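Local coordinates for N-(5'-phosphoribosyl)anthranilate isomerase (Thermococcus kodakarensis, PDB 5LHF), which catalyses the isomerisation of N-(5-phospho-beta-D-ribosyl)anthranilate to 1-(2-carboxyphenylamino)-1-deoxy-D-ribulose 5-phosphate, the third step from chorismate to tryptophan, at residues K88-L93 with G126-D131. Sequence-based numbering, arbitrary orientation.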
loop_
_atom_site.group_PDB
_atom_site.type_symbol
_atom_site.label_atom_id
_atom_site.label_comp_id
_atom_site.label_asym_id
_atom_site.label_seq_id
_atom_site.Cartn_x
_atom_site.Cartn_y
_atom_site.Cartn_z
ATOM N N LYS A 88 1.362 -1.094 -19.806
ATOM C CA LYS A 88 0.625 -1.918 -20.744
ATOM C C LYS A 88 0.244 -3.253 -20.111
ATOM O O LYS A 88 -0.899 -3.707 -20.242
ATOM C CB LYS A 88 1.467 -2.097 -22.008
ATOM C CG LYS A 88 0.931 -3.068 -23.010
ATOM C CD LYS A 88 1.459 -4.491 -22.823
ATOM C CE LYS A 88 1.706 -5.112 -24.177
ATOM N NZ LYS A 88 0.483 -5.022 -24.966
ATOM N N ALA A 89 1.182 -3.875 -19.389
ATOM C CA ALA A 89 0.875 -5.105 -18.665
ATOM C C ALA A 89 -0.113 -4.855 -17.527
ATOM O O ALA A 89 -1.010 -5.673 -17.284
ATOM C CB ALA A 89 2.168 -5.731 -18.145
ATOM N N VAL A 90 0.036 -3.734 -16.813
ATOM C CA VAL A 90 -0.961 -3.350 -15.817
ATOM C C VAL A 90 -2.345 -3.257 -16.450
ATOM O O VAL A 90 -3.331 -3.758 -15.898
ATOM C CB VAL A 90 -0.552 -2.024 -15.140
ATOM C CG1 VAL A 90 -1.651 -1.540 -14.199
ATOM C CG2 VAL A 90 0.734 -2.205 -14.366
ATOM N N ASN A 91 -2.441 -2.629 -17.628
ATOM C CA ASN A 91 -3.736 -2.492 -18.289
ATOM C C ASN A 91 -4.289 -3.834 -18.742
ATOM O O ASN A 91 -5.506 -4.049 -18.700
ATOM C CB ASN A 91 -3.620 -1.541 -19.477
ATOM C CG ASN A 91 -3.701 -0.085 -19.067
ATOM O OD1 ASN A 91 -3.805 0.244 -17.880
ATOM N ND2 ASN A 91 -3.648 0.800 -20.051
ATOM N N ARG A 92 -3.419 -4.747 -19.191
ATOM C CA ARG A 92 -3.895 -6.065 -19.590
ATOM C C ARG A 92 -4.603 -6.762 -18.438
ATOM O O ARG A 92 -5.610 -7.447 -18.643
ATOM C CB ARG A 92 -2.736 -6.929 -20.120
ATOM C CG ARG A 92 -2.209 -6.542 -21.515
ATOM C CD ARG A 92 -1.355 -7.668 -22.138
ATOM N NE ARG A 92 -2.092 -8.927 -22.178
ATOM C CZ ARG A 92 -1.535 -10.134 -22.256
ATOM N NH1 ARG A 92 -0.214 -10.283 -22.300
ATOM N NH2 ARG A 92 -2.314 -11.205 -22.268
ATOM N N LEU A 93 -4.091 -6.601 -17.212
ATOM C CA LEU A 93 -4.725 -7.235 -16.066
ATOM C C LEU A 93 -6.115 -6.666 -15.803
ATOM O O LEU A 93 -7.044 -7.420 -15.500
ATOM C CB LEU A 93 -3.842 -7.079 -14.832
ATOM C CG LEU A 93 -2.556 -7.902 -14.875
ATOM C CD1 LEU A 93 -1.619 -7.442 -13.773
ATOM C CD2 LEU A 93 -2.905 -9.390 -14.683
ATOM N N GLY A 126 2.551 9.508 -14.145
ATOM C CA GLY A 126 1.687 9.811 -15.277
ATOM C C GLY A 126 1.602 8.708 -16.316
ATOM O O GLY A 126 0.640 8.671 -17.091
ATOM N N GLN A 127 2.579 7.799 -16.340
ATOM C CA GLN A 127 2.590 6.713 -17.318
ATOM C C GLN A 127 1.541 5.644 -17.048
ATOM O O GLN A 127 1.271 4.832 -17.945
ATOM C CB GLN A 127 3.974 6.067 -17.357
ATOM C CG GLN A 127 5.119 7.052 -17.538
ATOM C CD GLN A 127 6.468 6.360 -17.661
ATOM O OE1 GLN A 127 6.546 5.133 -17.692
ATOM N NE2 GLN A 127 7.539 7.147 -17.727
ATOM N N TYR A 128 0.948 5.617 -15.852
ATOM C CA TYR A 128 0.037 4.555 -15.455
ATOM C C TYR A 128 -1.398 5.059 -15.394
ATOM O O TYR A 128 -1.657 6.244 -15.155
ATOM C CB TYR A 128 0.437 3.967 -14.091
ATOM C CG TYR A 128 1.696 3.137 -14.140
ATOM C CD1 TYR A 128 1.631 1.752 -14.266
ATOM C CD2 TYR A 128 2.950 3.730 -14.086
ATOM C CE1 TYR A 128 2.782 0.983 -14.323
ATOM C CE2 TYR A 128 4.110 2.966 -14.148
ATOM C CZ TYR A 128 4.015 1.590 -14.268
ATOM O OH TYR A 128 5.147 0.811 -14.321
ATOM N N GLU A 129 -2.328 4.137 -15.610
ATOM C CA GLU A 129 -3.753 4.362 -15.389
ATOM C C GLU A 129 -4.182 3.387 -14.300
ATOM O O GLU A 129 -4.417 2.206 -14.577
ATOM C CB GLU A 129 -4.559 4.161 -16.672
ATOM C CG GLU A 129 -4.010 4.893 -17.893
ATOM C CD GLU A 129 -4.338 4.195 -19.193
ATOM O OE1 GLU A 129 -3.413 3.626 -19.810
ATOM O OE2 GLU A 129 -5.518 4.206 -19.599
ATOM N N VAL A 130 -4.275 3.866 -13.058
ATOM C CA VAL A 130 -4.575 3.009 -11.919
ATOM C C VAL A 130 -5.570 3.707 -11.005
ATOM O O VAL A 130 -5.739 4.930 -11.044
ATOM C CB VAL A 130 -3.301 2.616 -11.136
ATOM C CG1 VAL A 130 -2.520 1.576 -11.924
ATOM C CG2 VAL A 130 -2.432 3.840 -10.880
ATOM N N ASP A 131 -6.261 2.898 -10.199
ATOM C CA ASP A 131 -7.216 3.446 -9.246
ATOM C C ASP A 131 -6.503 4.278 -8.189
ATOM O O ASP A 131 -6.987 5.347 -7.799
ATOM C CB ASP A 131 -8.019 2.312 -8.600
ATOM C CG ASP A 131 -9.194 2.817 -7.753
ATOM O OD1 ASP A 131 -9.996 3.624 -8.265
ATOM O OD2 ASP A 131 -9.311 2.407 -6.571
HETATM O O HOH W 1 -1.606 1.569 -16.630
#
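OD1 of Asn91 is gripped by two donors: a water that gives it a hydrogen at 2.9 Å from OD1, and NZ of Lys94, three residues further along helix 87-97. The same water accepts from the backbone N of Glu129, again at 2.9 Å, and so bridges side chain and loop main chain. The other arm of the amide works directly, ND2 of Asn91 donating to OE1 of Glu129 at 2.8 Å, nearly straight at 164°. Here the two flat groups are almost perpendicular, 80° apart: the bond lies close to the amide plane but reaches OE1 from above the carboxylate plane. With CG anti to its carbonyl carbon (chi1 -82°), Asn91 turns its amide toward the loop. An alanine here would probably leave the bridging water and the Glu129 carboxylate without their mate on the helix and let that carboxylate turn more freely. Beneath this polar layer, Val90 divides its branches: CG2 meets the edge of the Tyr128 ring in its plane, 3.8 Å from CE1, while CG1 lies 4.0 Å from CG1 of Val130. Val90 and Val130 both also rest on Val101 of strand 100-106, and the Tyr128 hydroxyl is hydrogen-bonded to Met85 O. In this TIM barrel, the contact thus joins a helix to the loop leading into strand 132-136. Lys94 NZ also bonds Glu129 O, a further tie between helix and loop; its charge beside Asn91 OD1 probably helps polarise the amide, which serves the loop as direct donor through ND2 and as acceptor by way of the water.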